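Uncharacterized protein (Alicyclobacillus acidocaldarius subsp. acidocaldarius, PDB 3RQB) is of unknown function but probably hydrolyses the thioester bond of acyl-CoA substrates. Local coordinates at residues V29-Y34 with A73-F78; T66-A71 with T208-V213; V152-G157 with A166-W171. All coordinates share one frame; numbering follows the deposited sequence.

Interaction 1. Residues V29-Y34 with A73-F78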
loop_
_atom_site.group_PDB
_atom_site.type_symbol
_atom_site.label_atom_id
_atom_site.label_comp_id
_atom_site.label_asym_id
_atom_site.label_seq_id
_atom_site.Cartn_x
_atom_site.Cartn_y
_atom_site.Cartn_z
ATOM N N VAL B 29 -19.181 12.104 10.831
ATOM C CA VAL B 29 -18.531 10.995 11.501
ATOM C C VAL B 29 -19.547 10.466 12.502
ATOM O O VAL B 29 -20.047 11.211 13.352
ATOM C CB VAL B 29 -17.249 11.426 12.238
ATOM C CG1 VAL B 29 -16.726 10.289 13.110
ATOM C CG2 VAL B 29 -16.196 11.870 11.250
ATOM N N LYS B 30 -19.865 9.182 12.381
ATOM C CA LYS B 30 -20.818 8.552 13.278
ATOM C C LYS B 30 -20.109 8.216 14.584
ATOM O O LYS B 30 -18.979 7.740 14.578
ATOM C CB LYS B 30 -21.377 7.279 12.643
ATOM C CG LYS B 30 -22.832 7.349 12.210
ATOM C CD LYS B 30 -23.293 5.962 11.759
ATOM C CE LYS B 30 -24.723 5.658 12.192
ATOM N NZ LYS B 30 -24.893 4.224 12.574
ATOM N N ALA B 31 -20.761 8.466 15.710
ATOM C CA ALA B 31 -20.153 8.159 16.994
ATOM C C ALA B 31 -20.223 6.662 17.281
ATOM O O ALA B 31 -19.461 6.142 18.104
ATOM C CB ALA B 31 -20.822 8.944 18.087
ATOM N N GLU B 32 -21.141 5.976 16.598
ATOM C CA GLU B 32 -21.329 4.536 16.786
ATOM C C GLU B 32 -20.184 3.708 16.172
ATOM O O GLU B 32 -19.987 2.543 16.523
ATOM C CB GLU B 32 -22.698 4.081 16.251
ATOM C CG GLU B 32 -23.922 4.749 16.919
ATOM C CD GLU B 32 -24.285 6.108 16.315
ATOM O OE1 GLU B 32 -25.190 6.793 16.852
ATOM O OE2 GLU B 32 -23.673 6.490 15.298
ATOM N N TYR B 33 -19.439 4.315 15.253
ATOM C CA TYR B 33 -18.241 3.691 14.682
ATOM C C TYR B 33 -16.940 4.087 15.376
ATOM O O TYR B 33 -15.847 3.779 14.898
ATOM C CB TYR B 33 -18.150 3.893 13.171
ATOM C CG TYR B 33 -18.852 2.809 12.377
ATOM C CD1 TYR B 33 -18.170 1.667 11.966
ATOM C CD2 TYR B 33 -20.202 2.925 12.043
ATOM C CE1 TYR B 33 -18.808 0.673 11.236
ATOM C CE2 TYR B 33 -20.853 1.939 11.313
ATOM C CZ TYR B 33 -20.153 0.816 10.911
ATOM O OH TYR B 33 -20.796 -0.164 10.182
ATOM N N TYR B 34 -17.056 4.818 16.473
ATOM C CA TYR B 34 -15.872 5.274 17.178
ATOM C C TYR B 34 -14.984 4.102 17.574
ATOM O O TYR B 34 -15.484 3.004 17.830
ATOM C CB TYR B 34 -16.247 6.057 18.428
ATOM C CG TYR B 34 -15.091 6.880 18.928
ATOM C CD1 TYR B 34 -14.714 8.041 18.263
ATOM C CD2 TYR B 34 -14.357 6.490 20.043
ATOM C CE1 TYR B 34 -13.654 8.800 18.694
ATOM C CE2 TYR B 34 -13.288 7.246 20.487
ATOM C CZ TYR B 34 -12.946 8.402 19.805
ATOM O OH TYR B 34 -11.892 9.178 20.221
ATOM N N ALA B 73 -10.175 12.043 13.217
ATOM C CA ALA B 73 -11.338 12.837 12.877
ATOM C C ALA B 73 -12.230 13.019 14.108
ATOM O O ALA B 73 -12.439 12.074 14.876
ATOM C CB ALA B 73 -12.096 12.193 11.734
ATOM N N LYS B 74 -12.719 14.244 14.303
ATOM C CA LYS B 74 -13.689 14.562 15.351
ATOM C C LYS B 74 -14.997 13.891 14.977
ATOM O O LYS B 74 -15.167 13.511 13.809
ATOM C CB LYS B 74 -13.890 16.075 15.475
ATOM C CG LYS B 74 -12.667 16.855 15.970
ATOM C CD LYS B 74 -11.764 17.330 14.828
ATOM C CE LYS B 74 -10.897 18.514 15.266
ATOM N NZ LYS B 74 -10.885 18.696 16.756
ATOM N N VAL B 75 -15.938 13.730 15.913
ATOM C CA VAL B 75 -17.181 13.152 15.432
ATOM C C VAL B 75 -18.015 14.386 15.196
ATOM O O VAL B 75 -18.666 14.964 16.076
ATOM C CB VAL B 75 -17.841 12.293 16.527
ATOM C CG1 VAL B 75 -19.036 11.558 15.963
ATOM C CG2 VAL B 75 -16.825 11.311 17.122
ATOM N N ALA B 76 -17.987 14.740 13.926
ATOM C CA ALA B 76 -18.457 16.012 13.450
ATOM C C ALA B 76 -18.874 15.810 12.024
ATOM O O ALA B 76 -18.460 14.842 11.391
ATOM C CB ALA B 76 -17.362 17.073 13.550
ATOM N N PRO B 77 -19.702 16.708 11.511
ATOM C CA PRO B 77 -19.703 16.781 10.053
ATOM C C PRO B 77 -18.277 17.019 9.553
ATOM O O PRO B 77 -17.426 17.587 10.259
ATOM C CB PRO B 77 -20.559 18.011 9.765
ATOM C CG PRO B 77 -21.402 18.193 10.982
ATOM C CD PRO B 77 -20.569 17.719 12.133
ATOM N N PHE B 78 -18.036 16.545 8.336
ATOM C CA PHE B 78 -16.784 16.719 7.621
ATOM C C PHE B 78 -17.129 16.980 6.176
ATOM O O PHE B 78 -18.292 16.875 5.771
ATOM C CB PHE B 78 -15.935 15.467 7.679
ATOM C CG PHE B 78 -16.617 14.275 7.119
ATOM C CD1 PHE B 78 -16.570 14.011 5.772
ATOM C CD2 PHE B 78 -17.336 13.426 7.943
ATOM C CE1 PHE B 78 -17.211 12.908 5.261
ATOM C CE2 PHE B 78 -17.987 12.322 7.433
ATOM C CZ PHE B 78 -17.920 12.060 6.098
#
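V29 and A76 share the one hydrogen bond between the two segments: V29 N reaches A76 O at 2.9 Å with a nearly straight N-H...O angle of 177°, the donor standing above the carbonyl plane.

Apolar contacts gather round V29. Its CG1 is anti to the backbone N (chi1 171°), which leaves CG2 beside that N, on the side of A73 and F78; here V29 CG2 meets A73 CB at 4.1 Å and F78 CD2 at 3.8 Å. The F78 ring turns its edge to V29 N, which lies in the ring plane. V75 CG2 comes obliquely to Y34 CD1 at 4.1 Å, while V75 CG1 is directed at V29 and A31, though its exact placing is doubtful and these two contacts are approximate. The Y34 hydroxyl is held elsewhere, by G38 N.

Q100 NE2 of strand 91-100 donates hydrogen bonds to K74 O and P77 O. F78 also pairs through its backbone with G27, so the V29 N bond prolongs the antiparallel pairing of strands 25-28 and 77-87 past the end of the first. The arrangement lies at the end of strand 25-28 in the N-terminal hotdog unit, where the chain leaves the sheet and turns toward helix 41-53.

Interaction 2. Residues T66-A71 with T208-V213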
loop_
_atom_site.group_PDB
_atom_site.type_symbol
_atom_site.label_atom_id
_atom_site.label_comp_id
_atom_site.label_asym_id
_atom_site.label_seq_id
_atom_site.Cartn_x
_atom_site.Cartn_y
_atom_site.Cartn_z
ATOM N N THR B 66 -5.600 3.910 -1.147
ATOM C CA THR B 66 -4.635 4.237 -0.111
ATOM C C THR B 66 -5.202 5.406 0.666
ATOM O O THR B 66 -5.487 6.455 0.090
ATOM C CB THR B 66 -3.267 4.642 -0.695
ATOM O OG1 THR B 66 -2.622 3.493 -1.268
ATOM C CG2 THR B 66 -2.384 5.244 0.392
ATOM N N VAL B 67 -5.398 5.206 1.965
ATOM C CA VAL B 67 -5.914 6.250 2.838
ATOM C C VAL B 67 -4.854 6.596 3.847
ATOM O O VAL B 67 -4.320 5.717 4.513
ATOM C CB VAL B 67 -7.140 5.783 3.652
ATOM C CG1 VAL B 67 -7.588 6.881 4.610
ATOM C CG2 VAL B 67 -8.281 5.357 2.746
ATOM N N ASN B 68 -4.562 7.882 3.968
ATOM C CA ASN B 68 -3.630 8.362 4.976
ATOM C C ASN B 68 -4.379 9.173 6.027
ATOM O O ASN B 68 -5.092 10.124 5.684
ATOM C CB ASN B 68 -2.547 9.202 4.311
ATOM C CG ASN B 68 -2.061 8.583 3.019
ATOM O OD1 ASN B 68 -2.234 9.149 1.935
ATOM N ND2 ASN B 68 -1.478 7.396 3.123
ATOM N N PHE B 69 -4.231 8.800 7.300
ATOM C CA PHE B 69 -4.925 9.521 8.362
ATOM C C PHE B 69 -4.018 10.611 8.935
ATOM O O PHE B 69 -3.071 10.340 9.695
ATOM C CB PHE B 69 -5.360 8.562 9.472
ATOM C CG PHE B 69 -6.113 7.351 8.975
ATOM C CD1 PHE B 69 -7.497 7.294 9.053
ATOM C CD2 PHE B 69 -5.436 6.264 8.433
ATOM C CE1 PHE B 69 -8.198 6.176 8.596
ATOM C CE2 PHE B 69 -6.130 5.135 7.972
ATOM C CZ PHE B 69 -7.510 5.092 8.054
ATOM N N ALA B 70 -4.376 11.854 8.612
ATOM C CA ALA B 70 -3.536 13.011 8.881
ATOM C C ALA B 70 -3.676 13.403 10.327
ATOM O O ALA B 70 -2.760 13.961 10.927
ATOM C CB ALA B 70 -3.931 14.153 7.992
ATOM N N ALA B 71 -4.818 13.049 10.892
ATOM C CA ALA B 71 -5.174 13.458 12.232
ATOM C C ALA B 71 -6.487 12.773 12.507
ATOM O O ALA B 71 -7.272 12.569 11.581
ATOM C CB ALA B 71 -5.346 14.957 12.287
ATOM N N THR B 208 -3.226 4.122 13.195
ATOM C CA THR B 208 -2.864 3.867 11.815
ATOM C C THR B 208 -2.580 5.173 11.104
ATOM O O THR B 208 -3.413 6.086 11.086
ATOM C CB THR B 208 -3.981 3.132 11.056
ATOM O OG1 THR B 208 -4.073 1.783 11.525
ATOM C CG2 THR B 208 -3.682 3.119 9.564
ATOM N N VAL B 209 -1.384 5.262 10.543
ATOM C CA VAL B 209 -1.007 6.374 9.690
ATOM C C VAL B 209 -1.542 6.210 8.269
ATOM O O VAL B 209 -2.041 7.165 7.663
ATOM C CB VAL B 209 0.511 6.483 9.628
ATOM C CG1 VAL B 209 0.940 7.490 8.557
ATOM C CG2 VAL B 209 1.044 6.841 11.000
ATOM N N THR B 210 -1.429 4.995 7.742
ATOM C CA THR B 210 -1.800 4.732 6.361
ATOM C C THR B 210 -2.283 3.299 6.130
ATOM O O THR B 210 -1.836 2.350 6.786
ATOM C CB THR B 210 -0.636 5.050 5.409
ATOM O OG1 THR B 210 -1.048 4.828 4.052
ATOM C CG2 THR B 210 0.548 4.177 5.733
ATOM N N PHE B 211 -3.207 3.167 5.185
ATOM C CA PHE B 211 -3.883 1.918 4.927
ATOM C C PHE B 211 -4.040 1.782 3.412
ATOM O O PHE B 211 -4.542 2.699 2.760
ATOM C CB PHE B 211 -5.225 1.988 5.652
ATOM C CG PHE B 211 -6.169 0.855 5.354
ATOM C CD1 PHE B 211 -6.033 -0.376 5.983
ATOM C CD2 PHE B 211 -7.238 1.042 4.486
ATOM C CE1 PHE B 211 -6.926 -1.412 5.723
ATOM C CE2 PHE B 211 -8.130 0.013 4.223
ATOM C CZ PHE B 211 -7.975 -1.216 4.844
ATOM N N THR B 212 -3.594 0.658 2.850
ATOM C CA THR B 212 -3.765 0.408 1.416
ATOM C C THR B 212 -4.551 -0.881 1.180
ATOM O O THR B 212 -4.433 -1.836 1.948
ATOM C CB THR B 212 -2.416 0.338 0.645
ATOM O OG1 THR B 212 -1.815 1.636 0.599
ATOM C CG2 THR B 212 -2.639 -0.111 -0.777
ATOM N N VAL B 213 -5.380 -0.885 0.136
ATOM C CA VAL B 213 -6.109 -2.092 -0.265
ATOM C C VAL B 213 -6.229 -2.274 -1.787
ATOM O O VAL B 213 -6.630 -1.368 -2.525
ATOM C CB VAL B 213 -7.521 -2.144 0.348
ATOM C CG1 VAL B 213 -8.336 -0.956 -0.118
ATOM C CG2 VAL B 213 -8.216 -3.442 -0.036
#
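V67 and F211 form a hydrogen-bonded pair between antiparallel strands whose directions lie 170° apart. V67 N reaches F211 O at 2.8 Å, and F211 N returns to V67 O at 2.9 Å. The non-hydrogen-bonded pairs T66-T212 and N68-T210 flank this one, and F69 N adds a bond to V209 O at 2.8 Å.

On the face carrying T66, N68, T210 and T212 the contacts are polar. T66 OG1 and T212 OG1 are hydrogen-bonded at 2.8 Å, each hydroxyl beside its own backbone N (chi1 near -70°). N68 and T210 run side by side, and N68 ND2 makes a weak, bent bond to T210 OG1 at 2.8 Å. The second subunit meets this face, its T109 OG1 bonding to N68 OD1 and its T66 packing on T66.

F69 carries the apolar part. Its CE2 meets T208 CG2 at 3.5 Å and, at the ring edge, F211 CB at 4.0 Å, while V67 CG1 covers one ring face near its rim. Were F69 replaced by an alanine, T208 CG2 and F211 CB would probably lose their packing partner and V67 CG1 the ring it lies over.

Toward strand 257-267, T208 OG1 bonds to Q263, and V209 and T210 both face L264 in a classic beta bulge. Strand 61-69 of the N-terminal domain thus pairs with strand 206-215 of the C-terminal one, joining their sheets as in a double-hotdog thioesterase.

Interaction 3. Residues V152-G157 with A166-W171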
loop_
_atom_site.group_PDB
_atom_site.type_symbol
_atom_site.label_atom_id
_atom_site.label_comp_id
_atom_site.label_asym_id
_atom_site.label_seq_id
_atom_site.Cartn_x
_atom_site.Cartn_y
_atom_site.Cartn_z
ATOM N N VAL B 152 -17.586 -11.548 14.007
ATOM C CA VAL B 152 -16.291 -12.187 13.854
ATOM C C VAL B 152 -16.238 -13.508 14.607
ATOM O O VAL B 152 -16.505 -13.574 15.813
ATOM C CB VAL B 152 -15.161 -11.286 14.379
ATOM C CG1 VAL B 152 -13.809 -11.946 14.151
ATOM C CG2 VAL B 152 -15.229 -9.917 13.724
ATOM N N ARG B 153 -15.905 -14.570 13.888
ATOM C CA ARG B 153 -15.555 -15.815 14.539
ATOM C C ARG B 153 -14.026 -15.913 14.494
ATOM O O ARG B 153 -13.429 -16.045 13.425
ATOM C CB ARG B 153 -16.231 -16.998 13.846
ATOM C CG ARG B 153 -17.473 -16.604 13.070
ATOM C CD ARG B 153 -18.228 -17.816 12.566
ATOM N NE ARG B 153 -19.245 -18.227 13.526
ATOM C CZ ARG B 153 -20.545 -18.279 13.256
ATOM N NH1 ARG B 153 -20.986 -17.962 12.047
ATOM N NH2 ARG B 153 -21.405 -18.661 14.192
ATOM N N LEU B 154 -13.391 -15.805 15.654
ATOM C CA LEU B 154 -11.938 -15.846 15.693
ATOM C C LEU B 154 -11.429 -17.276 15.727
ATOM O O LEU B 154 -11.916 -18.116 16.496
ATOM C CB LEU B 154 -11.374 -15.071 16.879
ATOM C CG LEU B 154 -9.842 -15.082 16.881
ATOM C CD1 LEU B 154 -9.270 -14.196 15.779
ATOM C CD2 LEU B 154 -9.318 -14.652 18.225
ATOM N N ILE B 155 -10.437 -17.525 14.881
ATOM C CA ILE B 155 -9.893 -18.853 14.655
ATOM C C ILE B 155 -8.587 -19.022 15.400
ATOM O O ILE B 155 -8.475 -19.875 16.277
ATOM C CB ILE B 155 -9.684 -19.104 13.168
ATOM C CG1 ILE B 155 -10.999 -18.822 12.421
ATOM C CG2 ILE B 155 -9.173 -20.513 12.936
ATOM C CD1 ILE B 155 -10.948 -19.080 10.931
ATOM N N ARG B 156 -7.589 -18.228 15.036
ATOM C CA ARG B 156 -6.360 -18.168 15.822
ATOM C C ARG B 156 -5.892 -16.720 15.918
ATOM O O ARG B 156 -6.543 -15.820 15.382
ATOM C CB ARG B 156 -5.265 -19.046 15.205
ATOM C CG ARG B 156 -4.519 -18.389 14.070
ATOM C CD ARG B 156 -3.295 -19.182 13.670
ATOM N NE ARG B 156 -2.239 -19.119 14.675
ATOM C CZ ARG B 156 -0.956 -19.360 14.421
ATOM N NH1 ARG B 156 -0.563 -19.664 13.186
ATOM N NH2 ARG B 156 -0.060 -19.291 15.396
ATOM N N GLY B 157 -4.765 -16.503 16.591
ATOM C CA GLY B 157 -4.161 -15.183 16.649
ATOM C C GLY B 157 -4.870 -14.065 17.403
ATOM O O GLY B 157 -5.226 -13.049 16.802
ATOM N N ALA B 166 2.490 -13.431 15.155
ATOM C CA ALA B 166 1.596 -12.305 14.874
ATOM C C ALA B 166 0.449 -12.605 13.903
ATOM O O ALA B 166 -0.257 -11.696 13.489
ATOM C CB ALA B 166 2.399 -11.102 14.400
ATOM N N THR B 167 0.304 -13.858 13.493
ATOM C CA THR B 167 -0.650 -14.210 12.437
ATOM C C THR B 167 -2.065 -14.503 12.946
ATOM O O THR B 167 -2.260 -15.331 13.832
ATOM C CB THR B 167 -0.145 -15.422 11.606
ATOM O OG1 THR B 167 1.018 -15.047 10.845
ATOM C CG2 THR B 167 -1.234 -15.921 10.673
ATOM N N THR B 168 -3.047 -13.828 12.359
ATOM C CA THR B 168 -4.450 -14.013 12.728
ATOM C C THR B 168 -5.275 -14.609 11.590
ATOM O O THR B 168 -5.107 -14.233 10.425
ATOM C CB THR B 168 -5.109 -12.671 13.129
ATOM O OG1 THR B 168 -4.599 -12.247 14.397
ATOM C CG2 THR B 168 -6.628 -12.810 13.229
ATOM N N TYR B 169 -6.153 -15.551 11.935
ATOM C CA TYR B 169 -7.213 -16.007 11.028
ATOM C C TYR B 169 -8.566 -15.688 11.653
ATOM O O TYR B 169 -8.762 -15.907 12.848
ATOM C CB TYR B 169 -7.160 -17.518 10.792
ATOM C CG TYR B 169 -5.869 -18.070 10.219
ATOM C CD1 TYR B 169 -4.933 -17.249 9.600
ATOM C CD2 TYR B 169 -5.596 -19.435 10.296
ATOM C CE1 TYR B 169 -3.748 -17.782 9.078
ATOM C CE2 TYR B 169 -4.428 -19.975 9.782
ATOM C CZ TYR B 169 -3.502 -19.152 9.175
ATOM O OH TYR B 169 -2.338 -19.707 8.667
ATOM N N GLN B 170 -9.500 -15.173 10.860
ATOM C CA GLN B 170 -10.854 -14.987 11.359
ATOM C C GLN B 170 -11.935 -15.076 10.288
ATOM O O GLN B 170 -11.735 -14.689 9.132
ATOM C CB GLN B 170 -10.971 -13.655 12.098
ATOM C CG GLN B 170 -10.886 -12.432 11.202
ATOM C CD GLN B 170 -10.518 -11.174 11.982
ATOM O OE1 GLN B 170 -9.835 -11.245 13.010
ATOM N NE2 GLN B 170 -10.970 -10.013 11.491
ATOM N N TRP B 171 -13.087 -15.593 10.689
ATOM C CA TRP B 171 -14.278 -15.461 9.882
ATOM C C TRP B 171 -14.893 -14.140 10.275
ATOM O O TRP B 171 -14.965 -13.801 11.460
ATOM C CB TRP B 171 -15.261 -16.591 10.165
ATOM C CG TRP B 171 -14.787 -17.927 9.695
ATOM C CD1 TRP B 171 -14.416 -18.990 10.472
ATOM C CD2 TRP B 171 -14.626 -18.347 8.335
ATOM N NE1 TRP B 171 -14.036 -20.045 9.681
ATOM C CE2 TRP B 171 -14.157 -19.680 8.364
ATOM C CE3 TRP B 171 -14.834 -17.726 7.093
ATOM C CZ2 TRP B 171 -13.890 -20.406 7.197
ATOM C CZ3 TRP B 171 -14.569 -18.447 5.933
ATOM C CH2 TRP B 171 -14.101 -19.773 5.997
#
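I155 lies against Y169 and reaches on to W171. I155 CB lies 3.8 Å from Y169 CB, beside the Y169 carbonyl. The CG2 branch, anti to the backbone N, stays near Y169 CB, while CG1 turns beside that N (chi1 -53°) and heads for the indole, 3.9 Å from W171 CD1. At the tip, I155 CD1 rests obliquely on the pyrrole part, 3.5 Å from W171 NE1. That N-H is itself bound to P130 O, which ties down the indole edge.

I155 is the extra residue of a beta bulge. R153 and W171 form a hydrogen-bonded pair, but farther on I155 N and, more weakly, R156 N both turn to Y169 O, at 3.1 and 3.4 Å. Two residues thus face one, and the register slips by one position.

Beyond the bulge, R156 and Y169 lie side by side. R156 CD stands over the tyrosine face in a CH-pi contact, 4.2 Å from the ring centroid of Y169, with the guanidinium plane 88° from the ring and R156 NH2 salt-bridged to D165. G157 follows with positive phi, where a beta carbon would run into T167 O; its own O accepts T168 OG1 on a lone pair in the carbonyl plane, at 2.6 Å, and R195 NH1 also bonds to that hydroxyl.

The whole is a beta hairpin with a classic bulge in the C-terminal hotdog unit; its strand 150-156 is the outermost of the chain on that side, and 168-174 joins it to strand 230-240.

Interaction 2 is the core contact: it lies nearest the centre of the chain, is largely buried, and pairs a strand of each family domain, with the second subunit against its polar face. Interactions 1 and 3 are peripheral and partly buried, one in each domain, their centres about 28 Å apart. Interaction 1 has a single backbone bond and apolar packing, aliphatic and aromatic, at a strand end. Interaction 3, a local hairpin nested within the chain between the segments of interaction 2, draws on isoleucine, arginine and aromatic rings around a bulge, where interaction 2 keeps a regular register with threonine hydroxyls and an amide on one face. Segment 66-71 adjoins 73-78 in sequence, carrying the chain from the junction to the outer corner.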